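Local coordinates for molybdopterin biosynthesis moeA protein (Pyrococcus horikoshii, PDB 1WU2) that probably takes part in molybdenum cofactor biosynthesis, as in related MoeA proteins, where molybdenum is inserted into adenylylated molybdopterin, at residues A[334-339]-A[374-379]; A[306-311]-A[343-348]; A[272-277]-A[293-298]; A[358-361]-A[366-369]; A[188-193]-A[238-243]. All blocks are in the same frame, centred on the assembly; numbering follows the deposited sequence.

Contact 1: residues A[334-339]-A[374-379]; sequences DDIPSQ and AYLEIP
Leu376 and Ile378 of the segment 374-379 pack on Ile336 and Ser338 of the segment 334-339, in the buried interior of the beta-rich C-terminal domain (domain IV). Strand 374-378 lies in the main sheet of this domain, between strands 343-351 and 390-395. Strand 336-337 belongs to a separate two-stranded antiparallel ribbon with 384-385. The contact therefore joins ribbon and sheet, and it does so through side chains, with no hydrogen bond between the two segments.

Along the strand, Leu376 comes first. With CG anti to the backbone N (chi1 163°), it holds CD2 out toward the ribbon. Leu376 CD2 meets Ile336 CD1 tip to tip at 3.4 Å, closer than usual van der Waals contact. Ile378 follows, two residues on, and also points toward the ribbon. Its CD1 lies 3.7 Å from Ile336 CG2, the two side chains crossing obliquely. Its other methyl, Ile378 CG2, lies 4.1 Å from Ser338 CB. An alanine in place of Ile378 would lack CG1, CG2 and CD1 and would probably open a gap facing Ile336 and Ser338. Tyr385 of the ribbon touches both Leu376 and Ile378, so the apolar layer extends past the two segments. Ser338 OG makes a weak hydrogen bond of 3.3 Å to Ile336 O, and this hydroxyl oxygen sits 3.4 Å from Ile378 CD1.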
# COMPACT_ATOMS: atom_id res chain seq x y z
N ASP A 334 -18.29 -0.29 -17.86
CA ASP A 334 -19.76 -0.27 -17.86
C ASP A 334 -20.30 1.13 -17.61
O ASP A 334 -19.59 2.01 -17.11
CB ASP A 334 -20.29 -1.21 -16.77
CG ASP A 334 -19.54 -2.53 -16.72
OD1 ASP A 334 -19.61 -3.30 -17.71
OD2 ASP A 334 -18.86 -2.89 -15.73
N ASP A 335 -21.57 1.33 -17.94
CA ASP A 335 -22.27 2.58 -17.65
C ASP A 335 -22.57 2.65 -16.15
O ASP A 335 -22.95 1.65 -15.55
CB ASP A 335 -23.59 2.67 -18.43
CG ASP A 335 -23.40 2.60 -19.94
OD1 ASP A 335 -24.26 2.00 -20.62
OD2 ASP A 335 -22.44 3.12 -20.54
N ILE A 336 -22.38 3.83 -15.57
CA ILE A 336 -22.79 4.10 -14.19
C ILE A 336 -23.81 5.23 -14.18
O ILE A 336 -23.42 6.40 -14.13
CB ILE A 336 -21.58 4.49 -13.29
CG1 ILE A 336 -20.40 3.55 -13.51
CG2 ILE A 336 -22.00 4.47 -11.82
CD1 ILE A 336 -19.10 4.05 -12.91
N PRO A 337 -25.10 4.91 -14.23
CA PRO A 337 -26.13 5.94 -14.02
C PRO A 337 -26.06 6.46 -12.59
O PRO A 337 -25.76 5.69 -11.67
CB PRO A 337 -27.44 5.20 -14.30
CG PRO A 337 -27.13 3.76 -14.20
CD PRO A 337 -25.68 3.59 -14.50
N SER A 338 -26.31 7.75 -12.40
CA SER A 338 -26.10 8.40 -11.11
C SER A 338 -27.20 9.41 -10.79
O SER A 338 -27.65 10.16 -11.66
CB SER A 338 -24.75 9.11 -11.09
OG SER A 338 -23.70 8.22 -11.44
N GLN A 339 -27.60 9.42 -9.53
CA GLN A 339 -28.59 10.37 -9.03
C GLN A 339 -27.96 11.74 -8.88
O GLN A 339 -26.86 11.87 -8.32
CB GLN A 339 -29.11 9.89 -7.67
CG GLN A 339 -30.48 10.43 -7.30
CD GLN A 339 -30.95 9.93 -5.95
OE1 GLN A 339 -30.56 8.85 -5.51
NE2 GLN A 339 -31.79 10.71 -5.29
N ALA A 374 -10.84 -0.76 -5.56
CA ALA A 374 -10.71 0.68 -5.74
C ALA A 374 -12.08 1.32 -5.62
O ALA A 374 -13.08 0.63 -5.42
CB ALA A 374 -10.11 0.98 -7.12
N TYR A 375 -12.12 2.64 -5.73
CA TYR A 375 -13.39 3.34 -5.82
C TYR A 375 -13.34 4.55 -6.73
O TYR A 375 -12.29 5.15 -6.95
CB TYR A 375 -13.92 3.70 -4.43
CG TYR A 375 -13.09 4.66 -3.62
CD1 TYR A 375 -13.35 6.03 -3.64
CD2 TYR A 375 -12.07 4.20 -2.80
CE1 TYR A 375 -12.60 6.92 -2.86
CE2 TYR A 375 -11.31 5.08 -2.02
CZ TYR A 375 -11.59 6.43 -2.06
OH TYR A 375 -10.85 7.31 -1.30
N LEU A 376 -14.50 4.88 -7.27
CA LEU A 376 -14.70 6.04 -8.12
C LEU A 376 -15.69 6.96 -7.42
O LEU A 376 -16.67 6.51 -6.84
CB LEU A 376 -15.26 5.58 -9.47
CG LEU A 376 -15.91 6.64 -10.36
CD1 LEU A 376 -14.88 7.62 -10.84
CD2 LEU A 376 -16.61 5.97 -11.52
N GLU A 377 -15.43 8.26 -7.49
CA GLU A 377 -16.33 9.25 -6.91
C GLU A 377 -17.00 10.03 -8.03
O GLU A 377 -16.33 10.57 -8.91
CB GLU A 377 -15.57 10.18 -5.99
CG GLU A 377 -15.07 9.51 -4.72
CD GLU A 377 -13.94 10.28 -4.06
OE1 GLU A 377 -14.23 11.29 -3.37
OE2 GLU A 377 -12.77 9.90 -4.25
N ILE A 378 -18.33 10.08 -8.00
CA ILE A 378 -19.13 10.83 -8.96
C ILE A 378 -19.80 11.99 -8.21
O ILE A 378 -20.65 11.75 -7.36
CB ILE A 378 -20.18 9.92 -9.61
CG1 ILE A 378 -19.51 8.67 -10.20
CG2 ILE A 378 -20.96 10.68 -10.69
CD1 ILE A 378 -20.48 7.61 -10.69
N PRO A 379 -19.41 13.23 -8.51
CA PRO A 379 -20.04 14.40 -7.88
C PRO A 379 -21.55 14.51 -8.09
O PRO A 379 -22.13 13.80 -8.93
CB PRO A 379 -19.33 15.59 -8.54
CG PRO A 379 -18.06 15.04 -9.07
CD PRO A 379 -18.34 13.62 -9.44

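Contact 2: residues A[306-311]-A[343-348]; sequences QFNLFV and YEFIKI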
# COMPACT_ATOMS: atom_id res chain seq x y z
N GLN A 306 -17.83 5.48 4.18
CA GLN A 306 -17.71 6.56 5.15
C GLN A 306 -16.28 6.70 5.67
O GLN A 306 -15.83 7.80 5.97
CB GLN A 306 -18.67 6.34 6.31
CG GLN A 306 -20.11 6.69 5.97
CD GLN A 306 -21.10 6.24 7.03
OE1 GLN A 306 -20.73 5.52 7.97
NE2 GLN A 306 -22.35 6.65 6.89
N PHE A 307 -15.57 5.58 5.77
CA PHE A 307 -14.20 5.60 6.27
C PHE A 307 -13.28 6.23 5.23
O PHE A 307 -12.48 7.10 5.55
CB PHE A 307 -13.70 4.20 6.64
CG PHE A 307 -12.29 4.18 7.14
CD1 PHE A 307 -12.01 4.32 8.49
CD2 PHE A 307 -11.23 4.08 6.25
CE1 PHE A 307 -10.71 4.33 8.94
CE2 PHE A 307 -9.92 4.10 6.69
CZ PHE A 307 -9.66 4.22 8.04
N ASN A 308 -13.40 5.78 3.98
CA ASN A 308 -12.56 6.29 2.89
C ASN A 308 -12.82 7.75 2.56
O ASN A 308 -11.89 8.49 2.21
CB ASN A 308 -12.74 5.42 1.65
CG ASN A 308 -11.93 4.14 1.71
OD1 ASN A 308 -10.72 4.16 1.46
ND2 ASN A 308 -12.58 3.04 2.05
N LEU A 309 -14.07 8.19 2.69
CA LEU A 309 -14.47 9.55 2.31
C LEU A 309 -14.26 10.57 3.43
O LEU A 309 -14.19 11.76 3.16
CB LEU A 309 -15.93 9.58 1.83
CG LEU A 309 -16.21 8.88 0.50
CD1 LEU A 309 -17.70 8.74 0.27
CD2 LEU A 309 -15.57 9.62 -0.66
N PHE A 310 -14.17 10.11 4.68
CA PHE A 310 -14.05 11.01 5.82
C PHE A 310 -12.89 10.65 6.73
O PHE A 310 -11.93 11.41 6.84
CB PHE A 310 -15.36 11.02 6.63
CG PHE A 310 -16.49 11.72 5.94
CD1 PHE A 310 -17.60 11.01 5.50
CD2 PHE A 310 -16.46 13.09 5.75
CE1 PHE A 310 -18.64 11.66 4.87
CE2 PHE A 310 -17.51 13.75 5.12
CZ PHE A 310 -18.60 13.03 4.68
N VAL A 311 -12.98 9.49 7.36
CA VAL A 311 -12.03 9.09 8.40
C VAL A 311 -10.59 9.03 7.88
O VAL A 311 -9.67 9.53 8.53
CB VAL A 311 -12.41 7.72 9.03
CG1 VAL A 311 -11.46 7.38 10.18
CG2 VAL A 311 -13.85 7.73 9.52
N TYR A 343 -23.62 12.11 -4.01
CA TYR A 343 -22.20 11.87 -4.27
C TYR A 343 -21.95 10.36 -4.21
O TYR A 343 -21.97 9.77 -3.13
CB TYR A 343 -21.36 12.60 -3.23
CG TYR A 343 -19.90 12.75 -3.57
CD1 TYR A 343 -18.98 11.77 -3.21
CD2 TYR A 343 -19.44 13.87 -4.25
CE1 TYR A 343 -17.64 11.90 -3.52
CE2 TYR A 343 -18.10 14.01 -4.57
CZ TYR A 343 -17.20 13.03 -4.20
OH TYR A 343 -15.87 13.17 -4.51
N GLU A 344 -21.72 9.75 -5.37
CA GLU A 344 -21.65 8.30 -5.49
C GLU A 344 -20.28 7.75 -5.11
O GLU A 344 -19.26 8.15 -5.67
CB GLU A 344 -21.96 7.84 -6.93
CG GLU A 344 -23.04 8.61 -7.67
CD GLU A 344 -24.42 8.45 -7.07
OE1 GLU A 344 -24.62 7.54 -6.24
OE2 GLU A 344 -25.31 9.25 -7.44
N PHE A 345 -20.26 6.83 -4.15
CA PHE A 345 -19.09 6.01 -3.87
C PHE A 345 -19.31 4.69 -4.60
O PHE A 345 -20.16 3.89 -4.22
CB PHE A 345 -18.96 5.79 -2.36
CG PHE A 345 -17.71 5.05 -1.95
CD1 PHE A 345 -17.73 3.67 -1.79
CD2 PHE A 345 -16.53 5.73 -1.69
CE1 PHE A 345 -16.59 2.98 -1.39
CE2 PHE A 345 -15.39 5.05 -1.29
CZ PHE A 345 -15.41 3.67 -1.15
N ILE A 346 -18.55 4.48 -5.67
CA ILE A 346 -18.73 3.34 -6.56
C ILE A 346 -17.55 2.41 -6.45
O ILE A 346 -16.41 2.81 -6.66
CB ILE A 346 -18.87 3.82 -8.03
CG1 ILE A 346 -20.06 4.78 -8.18
CG2 ILE A 346 -19.00 2.63 -8.98
CD1 ILE A 346 -21.40 4.19 -7.75
N LYS A 347 -17.82 1.15 -6.13
CA LYS A 347 -16.77 0.14 -5.99
C LYS A 347 -16.34 -0.35 -7.37
O LYS A 347 -17.17 -0.66 -8.22
CB LYS A 347 -17.26 -1.02 -5.12
CG LYS A 347 -17.58 -0.61 -3.68
CD LYS A 347 -18.54 -1.58 -3.00
CE LYS A 347 -20.00 -1.32 -3.39
NZ LYS A 347 -20.51 0.02 -2.93
N ILE A 348 -15.02 -0.41 -7.57
CA ILE A 348 -14.40 -0.74 -8.85
C ILE A 348 -13.41 -1.88 -8.67
O ILE A 348 -12.66 -1.89 -7.71
CB ILE A 348 -13.64 0.50 -9.37
CG1 ILE A 348 -14.58 1.68 -9.62
CG2 ILE A 348 -12.82 0.15 -10.62
CD1 ILE A 348 -15.62 1.45 -10.69
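Helix 306-311 crosses strand 343-348 at 127°, with 10.5 Å between the axes of the two segments, and Leu309 and Phe345 have the nearest CA atoms. This is helix-on-sheet packing between domains. The helix lies in the probable molybdopterin-binding domain, and the strand in the beta-rich C-terminal domain.

Leu309 and Phe345 carry the contact. Their side chains slide past each other in opposite directions. Leu309 CD1 lies 3.8 Å from Phe345 CD2, and Leu309 CG is equally near that ring atom. With CG anti to the backbone N (chi1 -175°), the Phe345 ring reaches out to the helix. Asn308 adds its CB, 4.0 Å from Phe345 CE2, while its amide ND2 turns back to Phe304 O in the same helix. Phe345 also stacks on Tyr375 of the adjoining strand. Replacing Leu309 by an alanine would probably leave Phe345 and Tyr343 without their shared apolar partner and open a gap between helix and strand. The hydroxyl of Tyr343 is held by Glu377 OE1, which helps to fix the ring. Leu309 CD2, the other methyl of the branch, approaches this ring obliquely, 4.2 Å from Tyr343 CE1.

Contact 3: residues A[272-277]-A[293-298]; sequences VNLLFH and VFIMSG
An apolar cluster on the mixed sheet of the probable molybdopterin-binding domain brings Val272 and Leu274 against Val293 and Ile295. Strand 276-277 is the outermost strand at this end of the sheet, and strand 288-290 separates it from 293-295. Val272 and Leu274 precede the edge strand in the chain.

Val272 CG2 touches two partners. Val272 CG1 is anti to the backbone N (chi1 -179°), which sets CG2 anti to the carbonyl carbon. Val293 CG1 is 4.0 Å from Val272 CG2, the side chains crossing at a slant. Ile295 CD1 is 4.1 Å from the same Val272 CG2, and here the two chains meet tip to tip. Leu274 arrives at about a right angle to Ile295, with its CD2 4.1 Å from Ile295 CG1. None of the three is unusually tight. Val293 and Ile295 point toward the 272-277 segment, while Phe294 between them points away.

Leu255 of the parallel strand 252-255 touches Val293 and Ile295 and continues the apolar layer. Where the edge strand begins, Leu275 and Phe276 both face Tyr289, a classic beta bulge. Phe294 packs on helices 10-20 and 300-319, which lie over the other face of the sheet.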
# COMPACT_ATOMS: atom_id res chain seq x y z
N VAL A 272 -24.13 13.88 21.00
CA VAL A 272 -23.10 14.69 20.36
C VAL A 272 -23.65 16.04 19.90
O VAL A 272 -24.76 16.12 19.38
CB VAL A 272 -22.50 13.97 19.13
CG1 VAL A 272 -21.39 14.80 18.49
CG2 VAL A 272 -21.97 12.58 19.52
N ASN A 273 -22.85 17.09 20.08
CA ASN A 273 -23.15 18.39 19.49
C ASN A 273 -22.60 18.43 18.06
O ASN A 273 -21.40 18.63 17.84
CB ASN A 273 -22.56 19.53 20.34
CG ASN A 273 -23.35 20.81 20.21
OD1 ASN A 273 -23.45 21.39 19.13
ND2 ASN A 273 -23.93 21.27 21.32
N LEU A 274 -23.49 18.23 17.09
CA LEU A 274 -23.10 17.95 15.71
C LEU A 274 -22.92 19.20 14.85
O LEU A 274 -23.77 20.09 14.85
CB LEU A 274 -24.15 17.03 15.07
CG LEU A 274 -24.42 15.71 15.80
CD1 LEU A 274 -25.79 15.16 15.46
CD2 LEU A 274 -23.33 14.69 15.50
N LEU A 275 -21.81 19.26 14.13
CA LEU A 275 -21.62 20.23 13.05
C LEU A 275 -22.56 19.90 11.89
O LEU A 275 -23.18 20.79 11.31
CB LEU A 275 -20.18 20.23 12.55
CG LEU A 275 -19.12 20.77 13.51
CD1 LEU A 275 -17.72 20.44 12.99
CD2 LEU A 275 -19.28 22.27 13.71
N PHE A 276 -22.63 18.62 11.54
CA PHE A 276 -23.58 18.14 10.54
C PHE A 276 -24.05 16.71 10.81
O PHE A 276 -23.47 15.99 11.62
CB PHE A 276 -22.99 18.26 9.12
CG PHE A 276 -21.73 17.46 8.92
CD1 PHE A 276 -21.79 16.16 8.44
CD2 PHE A 276 -20.49 18.01 9.21
CE1 PHE A 276 -20.63 15.42 8.25
CE2 PHE A 276 -19.33 17.28 9.02
CZ PHE A 276 -19.40 15.99 8.54
N HIS A 277 -25.12 16.32 10.13
CA HIS A 277 -25.72 15.00 10.25
C HIS A 277 -26.73 14.86 9.11
O HIS A 277 -27.66 15.66 8.99
CB HIS A 277 -26.42 14.84 11.60
CG HIS A 277 -26.93 13.46 11.87
ND1 HIS A 277 -26.23 12.32 11.54
CD2 HIS A 277 -28.09 13.03 12.44
CE1 HIS A 277 -26.92 11.25 11.90
NE2 HIS A 277 -28.05 11.66 12.44
N VAL A 293 -16.22 13.14 17.12
CA VAL A 293 -17.01 11.91 17.08
C VAL A 293 -17.63 11.70 15.70
O VAL A 293 -18.35 12.55 15.20
CB VAL A 293 -18.13 11.91 18.15
CG1 VAL A 293 -18.82 10.56 18.21
CG2 VAL A 293 -17.56 12.27 19.52
N PHE A 294 -17.35 10.54 15.11
CA PHE A 294 -17.82 10.18 13.78
C PHE A 294 -18.99 9.21 13.91
O PHE A 294 -18.80 8.08 14.36
CB PHE A 294 -16.69 9.50 12.99
CG PHE A 294 -15.52 10.40 12.67
CD1 PHE A 294 -15.24 10.74 11.35
CD2 PHE A 294 -14.69 10.89 13.67
CE1 PHE A 294 -14.16 11.56 11.05
CE2 PHE A 294 -13.62 11.71 13.37
CZ PHE A 294 -13.35 12.04 12.05
N ILE A 295 -20.18 9.64 13.52
CA ILE A 295 -21.37 8.77 13.54
C ILE A 295 -21.43 7.96 12.24
O ILE A 295 -21.62 8.52 11.16
CB ILE A 295 -22.69 9.59 13.71
CG1 ILE A 295 -22.52 10.80 14.64
CG2 ILE A 295 -23.80 8.69 14.22
CD1 ILE A 295 -21.94 10.49 16.01
N MSE A 296 -21.30 6.64 12.35
CA MSE A 296 -21.23 5.75 11.19
C MSE A 296 -22.51 4.92 11.05
O MSE A 296 -23.40 4.98 11.91
CB MSE A 296 -20.00 4.84 11.27
CG MSE A 296 -18.81 5.41 12.05
SE MSE A 296 -17.14 5.50 11.03
CE MSE A 296 -17.61 6.98 9.95
N SER A 297 -22.58 4.12 9.99
CA SER A 297 -23.85 3.58 9.48
C SER A 297 -24.23 2.15 9.89
O SER A 297 -25.38 1.75 9.71
CB SER A 297 -23.87 3.68 7.96
OG SER A 297 -24.40 2.50 7.38
N GLY A 298 -23.27 1.37 10.38
CA GLY A 298 -23.57 0.02 10.85
C GLY A 298 -23.52 -1.11 9.83
O GLY A 298 -23.26 -2.25 10.20

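Contact 4: residues A[358-361]-A[366-369]; sequences IKKK and LSSL
Ile358 opens the contact, its CG2 methyl packing 4.0 Å from Ser368 CB. The segment 358-361 is a loop that follows strand 354-357, and a short link leads from it to helix 367-371, on which the other segment lies. The chain thus folds back on itself within the C-terminal domain, and the loop lies beside helix 367-371. Ile358 CG2 is anti to the backbone N (chi1 -59° for CG1), which turns this branch to the serine. Ile358 also touches Tyr349 and is bonded through its backbone to Lys347.

Lys359 points away from the helix, and its NZ forms a salt bridge with Asp334. Lys360 points back toward it. Lys360 CB lies 3.9 Å from Ser368 CB, and these two residues also have the nearest CA atoms. From there the chain, bent at chi2 (115°), runs on beside Ser367. Lys360 CE stands 3.7 Å from Ser367 OG. The ammonium nitrogen NZ stays 4.1 Å from that Ser367 OG.

Two polar ends are engaged with the second subunit. Ser367 OG is hydrogen-bonded to Asp147 of the second subunit, and Lys360 NZ makes a weak hydrogen bond to Glu146 O of that subunit. No hydrogen bond joins the two segments. Carbon packing carries the contact, while Ser367 OG and, weakly, Lys360 NZ bond across the dimer interface.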
# COMPACT_ATOMS: atom_id res chain seq x y z
N ILE A 358 -18.38 -3.01 -9.90
CA ILE A 358 -19.10 -3.98 -9.09
C ILE A 358 -20.39 -3.34 -8.59
O ILE A 358 -20.35 -2.37 -7.82
CB ILE A 358 -18.25 -4.46 -7.89
CG1 ILE A 358 -16.95 -5.09 -8.39
CG2 ILE A 358 -19.01 -5.47 -7.04
CD1 ILE A 358 -15.76 -4.22 -8.19
N LYS A 359 -21.52 -3.86 -9.05
CA LYS A 359 -22.83 -3.42 -8.56
C LYS A 359 -23.39 -4.46 -7.60
O LYS A 359 -23.37 -5.65 -7.89
CB LYS A 359 -23.83 -3.17 -9.71
CG LYS A 359 -23.64 -4.00 -10.98
CD LYS A 359 -22.75 -3.27 -11.98
CE LYS A 359 -22.19 -4.21 -13.03
NZ LYS A 359 -21.34 -3.48 -14.02
N LYS A 360 -23.85 -3.99 -6.45
CA LYS A 360 -24.59 -4.84 -5.52
C LYS A 360 -25.48 -3.98 -4.59
O LYS A 360 -25.91 -2.89 -4.97
CB LYS A 360 -23.63 -5.77 -4.75
CG LYS A 360 -24.28 -7.06 -4.21
CD LYS A 360 -23.75 -8.34 -4.84
CE LYS A 360 -23.89 -9.52 -3.87
NZ LYS A 360 -23.92 -10.85 -4.55
N LYS A 361 -25.74 -4.48 -3.38
CA LYS A 361 -26.77 -3.95 -2.49
C LYS A 361 -26.11 -3.59 -1.14
O LYS A 361 -24.88 -3.48 -1.09
CB LYS A 361 -27.88 -5.01 -2.39
CG LYS A 361 -29.23 -4.56 -2.97
CD LYS A 361 -30.31 -5.63 -2.80
CE LYS A 361 -31.70 -5.03 -2.57
NZ LYS A 361 -32.27 -5.42 -1.24
N LEU A 366 -21.30 -7.56 2.47
CA LEU A 366 -19.85 -7.43 2.47
C LEU A 366 -19.08 -7.94 1.24
O LEU A 366 -17.95 -7.51 1.01
CB LEU A 366 -19.34 -8.16 3.73
CG LEU A 366 -18.00 -7.83 4.40
CD1 LEU A 366 -17.00 -8.88 4.02
CD2 LEU A 366 -17.48 -6.44 4.08
N SER A 367 -19.67 -8.84 0.46
CA SER A 367 -18.94 -9.49 -0.65
C SER A 367 -18.52 -8.54 -1.78
O SER A 367 -17.56 -8.83 -2.49
CB SER A 367 -19.74 -10.66 -1.23
OG SER A 367 -20.97 -10.22 -1.77
N SER A 368 -19.25 -7.44 -1.97
CA SER A 368 -18.90 -6.44 -2.97
C SER A 368 -17.61 -5.70 -2.60
O SER A 368 -16.83 -5.31 -3.47
CB SER A 368 -20.05 -5.45 -3.18
OG SER A 368 -20.31 -4.71 -2.01
N LEU A 369 -17.40 -5.50 -1.30
CA LEU A 369 -16.13 -5.00 -0.76
C LEU A 369 -14.96 -5.95 -1.06
O LEU A 369 -13.84 -5.50 -1.33
CB LEU A 369 -16.22 -4.80 0.76
CG LEU A 369 -16.38 -3.38 1.30
CD1 LEU A 369 -17.39 -2.57 0.50
CD2 LEU A 369 -16.77 -3.45 2.77

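Contact 5: residues A[188-193]-A[238-243]; sequences IITGSE and SIIKET
Strand residues 188-190 run past a weakly bonded helical turn at about 238-240; a type I beta turn spans Ile240 to Thr243. The nearest CA pairs are Ile188 with Thr243, at 7.9 Å, and Thr190 with Ile240. No hydrogen bond links the two segments, and side chains bridge the space.

Ile188 and Thr243 cross at about a right angle. Ile188 CD1 lies 3.3 Å from Thr243 OG1. That hydroxyl is already bonded within its own turn: Thr243 OG1 donates to Ile240 O at 3.1 Å, at a C=O...donor angle of 165°. Thr243 N donates to the same carbonyl, so Ile240 O is gripped twice and the turn is pinned. The hydroxyl stands anti to the carbonyl carbon of Thr243 (chi1 -75°), which brings it back over the turn. Thr190 and Ile240 pass at a slant, and Ile240 CD1 approaches Thr190 OG1 to 3.2 Å.

The strand belongs to the mixed sheet of the probable molybdopterin-binding domain, between the parallel strands 226-233 and 252-255. Leu233 of the former touches Ile188 and Ile240. Leu255 of the latter touches Ile188 and Thr243, so the turn packs across three neighbouring strands.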
# COMPACT_ATOMS: atom_id res chain seq x y z
N ILE A 188 -16.74 2.32 19.11
CA ILE A 188 -17.92 1.86 19.84
C ILE A 188 -18.91 1.26 18.85
O ILE A 188 -19.35 1.95 17.94
CB ILE A 188 -18.63 3.03 20.55
CG1 ILE A 188 -17.68 3.78 21.48
CG2 ILE A 188 -19.83 2.52 21.34
CD1 ILE A 188 -18.24 5.12 21.95
N ILE A 189 -19.26 -0.00 19.02
CA ILE A 189 -20.32 -0.61 18.23
C ILE A 189 -21.62 -0.52 19.04
O ILE A 189 -21.60 -0.61 20.26
CB ILE A 189 -19.98 -2.08 17.86
CG1 ILE A 189 -18.94 -2.16 16.73
CG2 ILE A 189 -21.21 -2.81 17.37
CD1 ILE A 189 -17.84 -1.12 16.73
N THR A 190 -22.75 -0.32 18.35
CA THR A 190 -24.06 -0.20 19.01
C THR A 190 -25.09 -1.07 18.30
O THR A 190 -25.10 -1.16 17.07
CB THR A 190 -24.50 1.29 19.03
OG1 THR A 190 -24.16 1.89 20.29
CG2 THR A 190 -26.02 1.46 18.96
N GLY A 191 -25.97 -1.70 19.08
CA GLY A 191 -27.02 -2.55 18.55
C GLY A 191 -27.26 -3.79 19.40
O GLY A 191 -26.35 -4.60 19.59
N SER A 192 -28.49 -3.95 19.89
CA SER A 192 -28.89 -5.12 20.68
C SER A 192 -29.03 -6.35 19.79
O SER A 192 -28.91 -7.49 20.24
CB SER A 192 -30.23 -4.87 21.39
OG SER A 192 -30.33 -3.54 21.86
N GLU A 193 -29.33 -6.08 18.52
CA GLU A 193 -29.28 -7.07 17.44
C GLU A 193 -27.93 -7.79 17.30
O GLU A 193 -27.90 -8.97 16.96
CB GLU A 193 -29.59 -6.38 16.10
CG GLU A 193 -29.10 -4.93 16.01
CD GLU A 193 -28.76 -4.49 14.60
OE1 GLU A 193 -29.09 -5.22 13.63
OE2 GLU A 193 -28.17 -3.39 14.46
N SER A 238 -28.17 5.31 28.75
CA SER A 238 -27.25 5.41 29.88
C SER A 238 -25.88 4.81 29.57
O SER A 238 -24.84 5.41 29.86
CB SER A 238 -27.84 4.74 31.12
OG SER A 238 -27.12 5.10 32.28
N ILE A 239 -25.89 3.61 28.98
CA ILE A 239 -24.66 2.90 28.64
C ILE A 239 -23.92 3.55 27.46
O ILE A 239 -22.70 3.47 27.40
CB ILE A 239 -24.97 1.39 28.37
CG1 ILE A 239 -25.24 0.66 29.70
CG2 ILE A 239 -23.81 0.70 27.64
CD1 ILE A 239 -26.62 0.04 29.80
N ILE A 240 -24.64 4.20 26.54
CA ILE A 240 -23.99 4.87 25.41
C ILE A 240 -23.35 6.19 25.85
O ILE A 240 -22.53 6.76 25.12
CB ILE A 240 -24.99 5.10 24.24
CG1 ILE A 240 -25.59 3.77 23.76
CG2 ILE A 240 -24.31 5.81 23.07
CD1 ILE A 240 -24.58 2.71 23.38
N LYS A 241 -23.70 6.66 27.04
CA LYS A 241 -23.10 7.88 27.61
C LYS A 241 -21.64 7.72 28.05
O LYS A 241 -21.00 8.70 28.42
CB LYS A 241 -23.94 8.38 28.80
CG LYS A 241 -24.17 9.89 28.79
CD LYS A 241 -25.15 10.31 27.70
CE LYS A 241 -25.86 11.60 28.06
NZ LYS A 241 -24.93 12.64 28.57
N GLU A 242 -21.11 6.49 28.00
CA GLU A 242 -19.67 6.25 28.16
C GLU A 242 -18.85 6.62 26.91
O GLU A 242 -17.65 6.34 26.85
CB GLU A 242 -19.39 4.79 28.55
CG GLU A 242 -20.05 3.75 27.66
CD GLU A 242 -19.18 2.56 27.35
OE1 GLU A 242 -19.04 1.67 28.22
OE2 GLU A 242 -18.64 2.50 26.23
N THR A 243 -19.50 7.22 25.91
CA THR A 243 -18.81 7.92 24.83
C THR A 243 -17.92 9.03 25.38
O THR A 243 -16.95 9.43 24.74
CB THR A 243 -19.85 8.50 23.82
OG1 THR A 243 -20.39 7.44 23.02
CG2 THR A 243 -19.21 9.44 22.80

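Four contacts lie within one of two domains, and contact 2 joins the two. Contacts 3 and 5 share the sheet of the probable molybdopterin-binding domain; their centres are 14 Å apart and their nearest atoms about 5 Å. Contacts 1 and 4 lie in the C-terminal domain, also with centres 14 Å apart, and the salt bridge of Asp334 and Lys359 connects them. The strand 343-348 of contact 2 neighbours that of contact 1, with centres 11 Å apart, and the Tyr343 hydroxyl ties the two contacts together. Its helix follows strand 293-295 of contact 3, and Val311 packs on Phe294. Contacts 4 and 5 both touch the second subunit, though their centres are 28 Å apart.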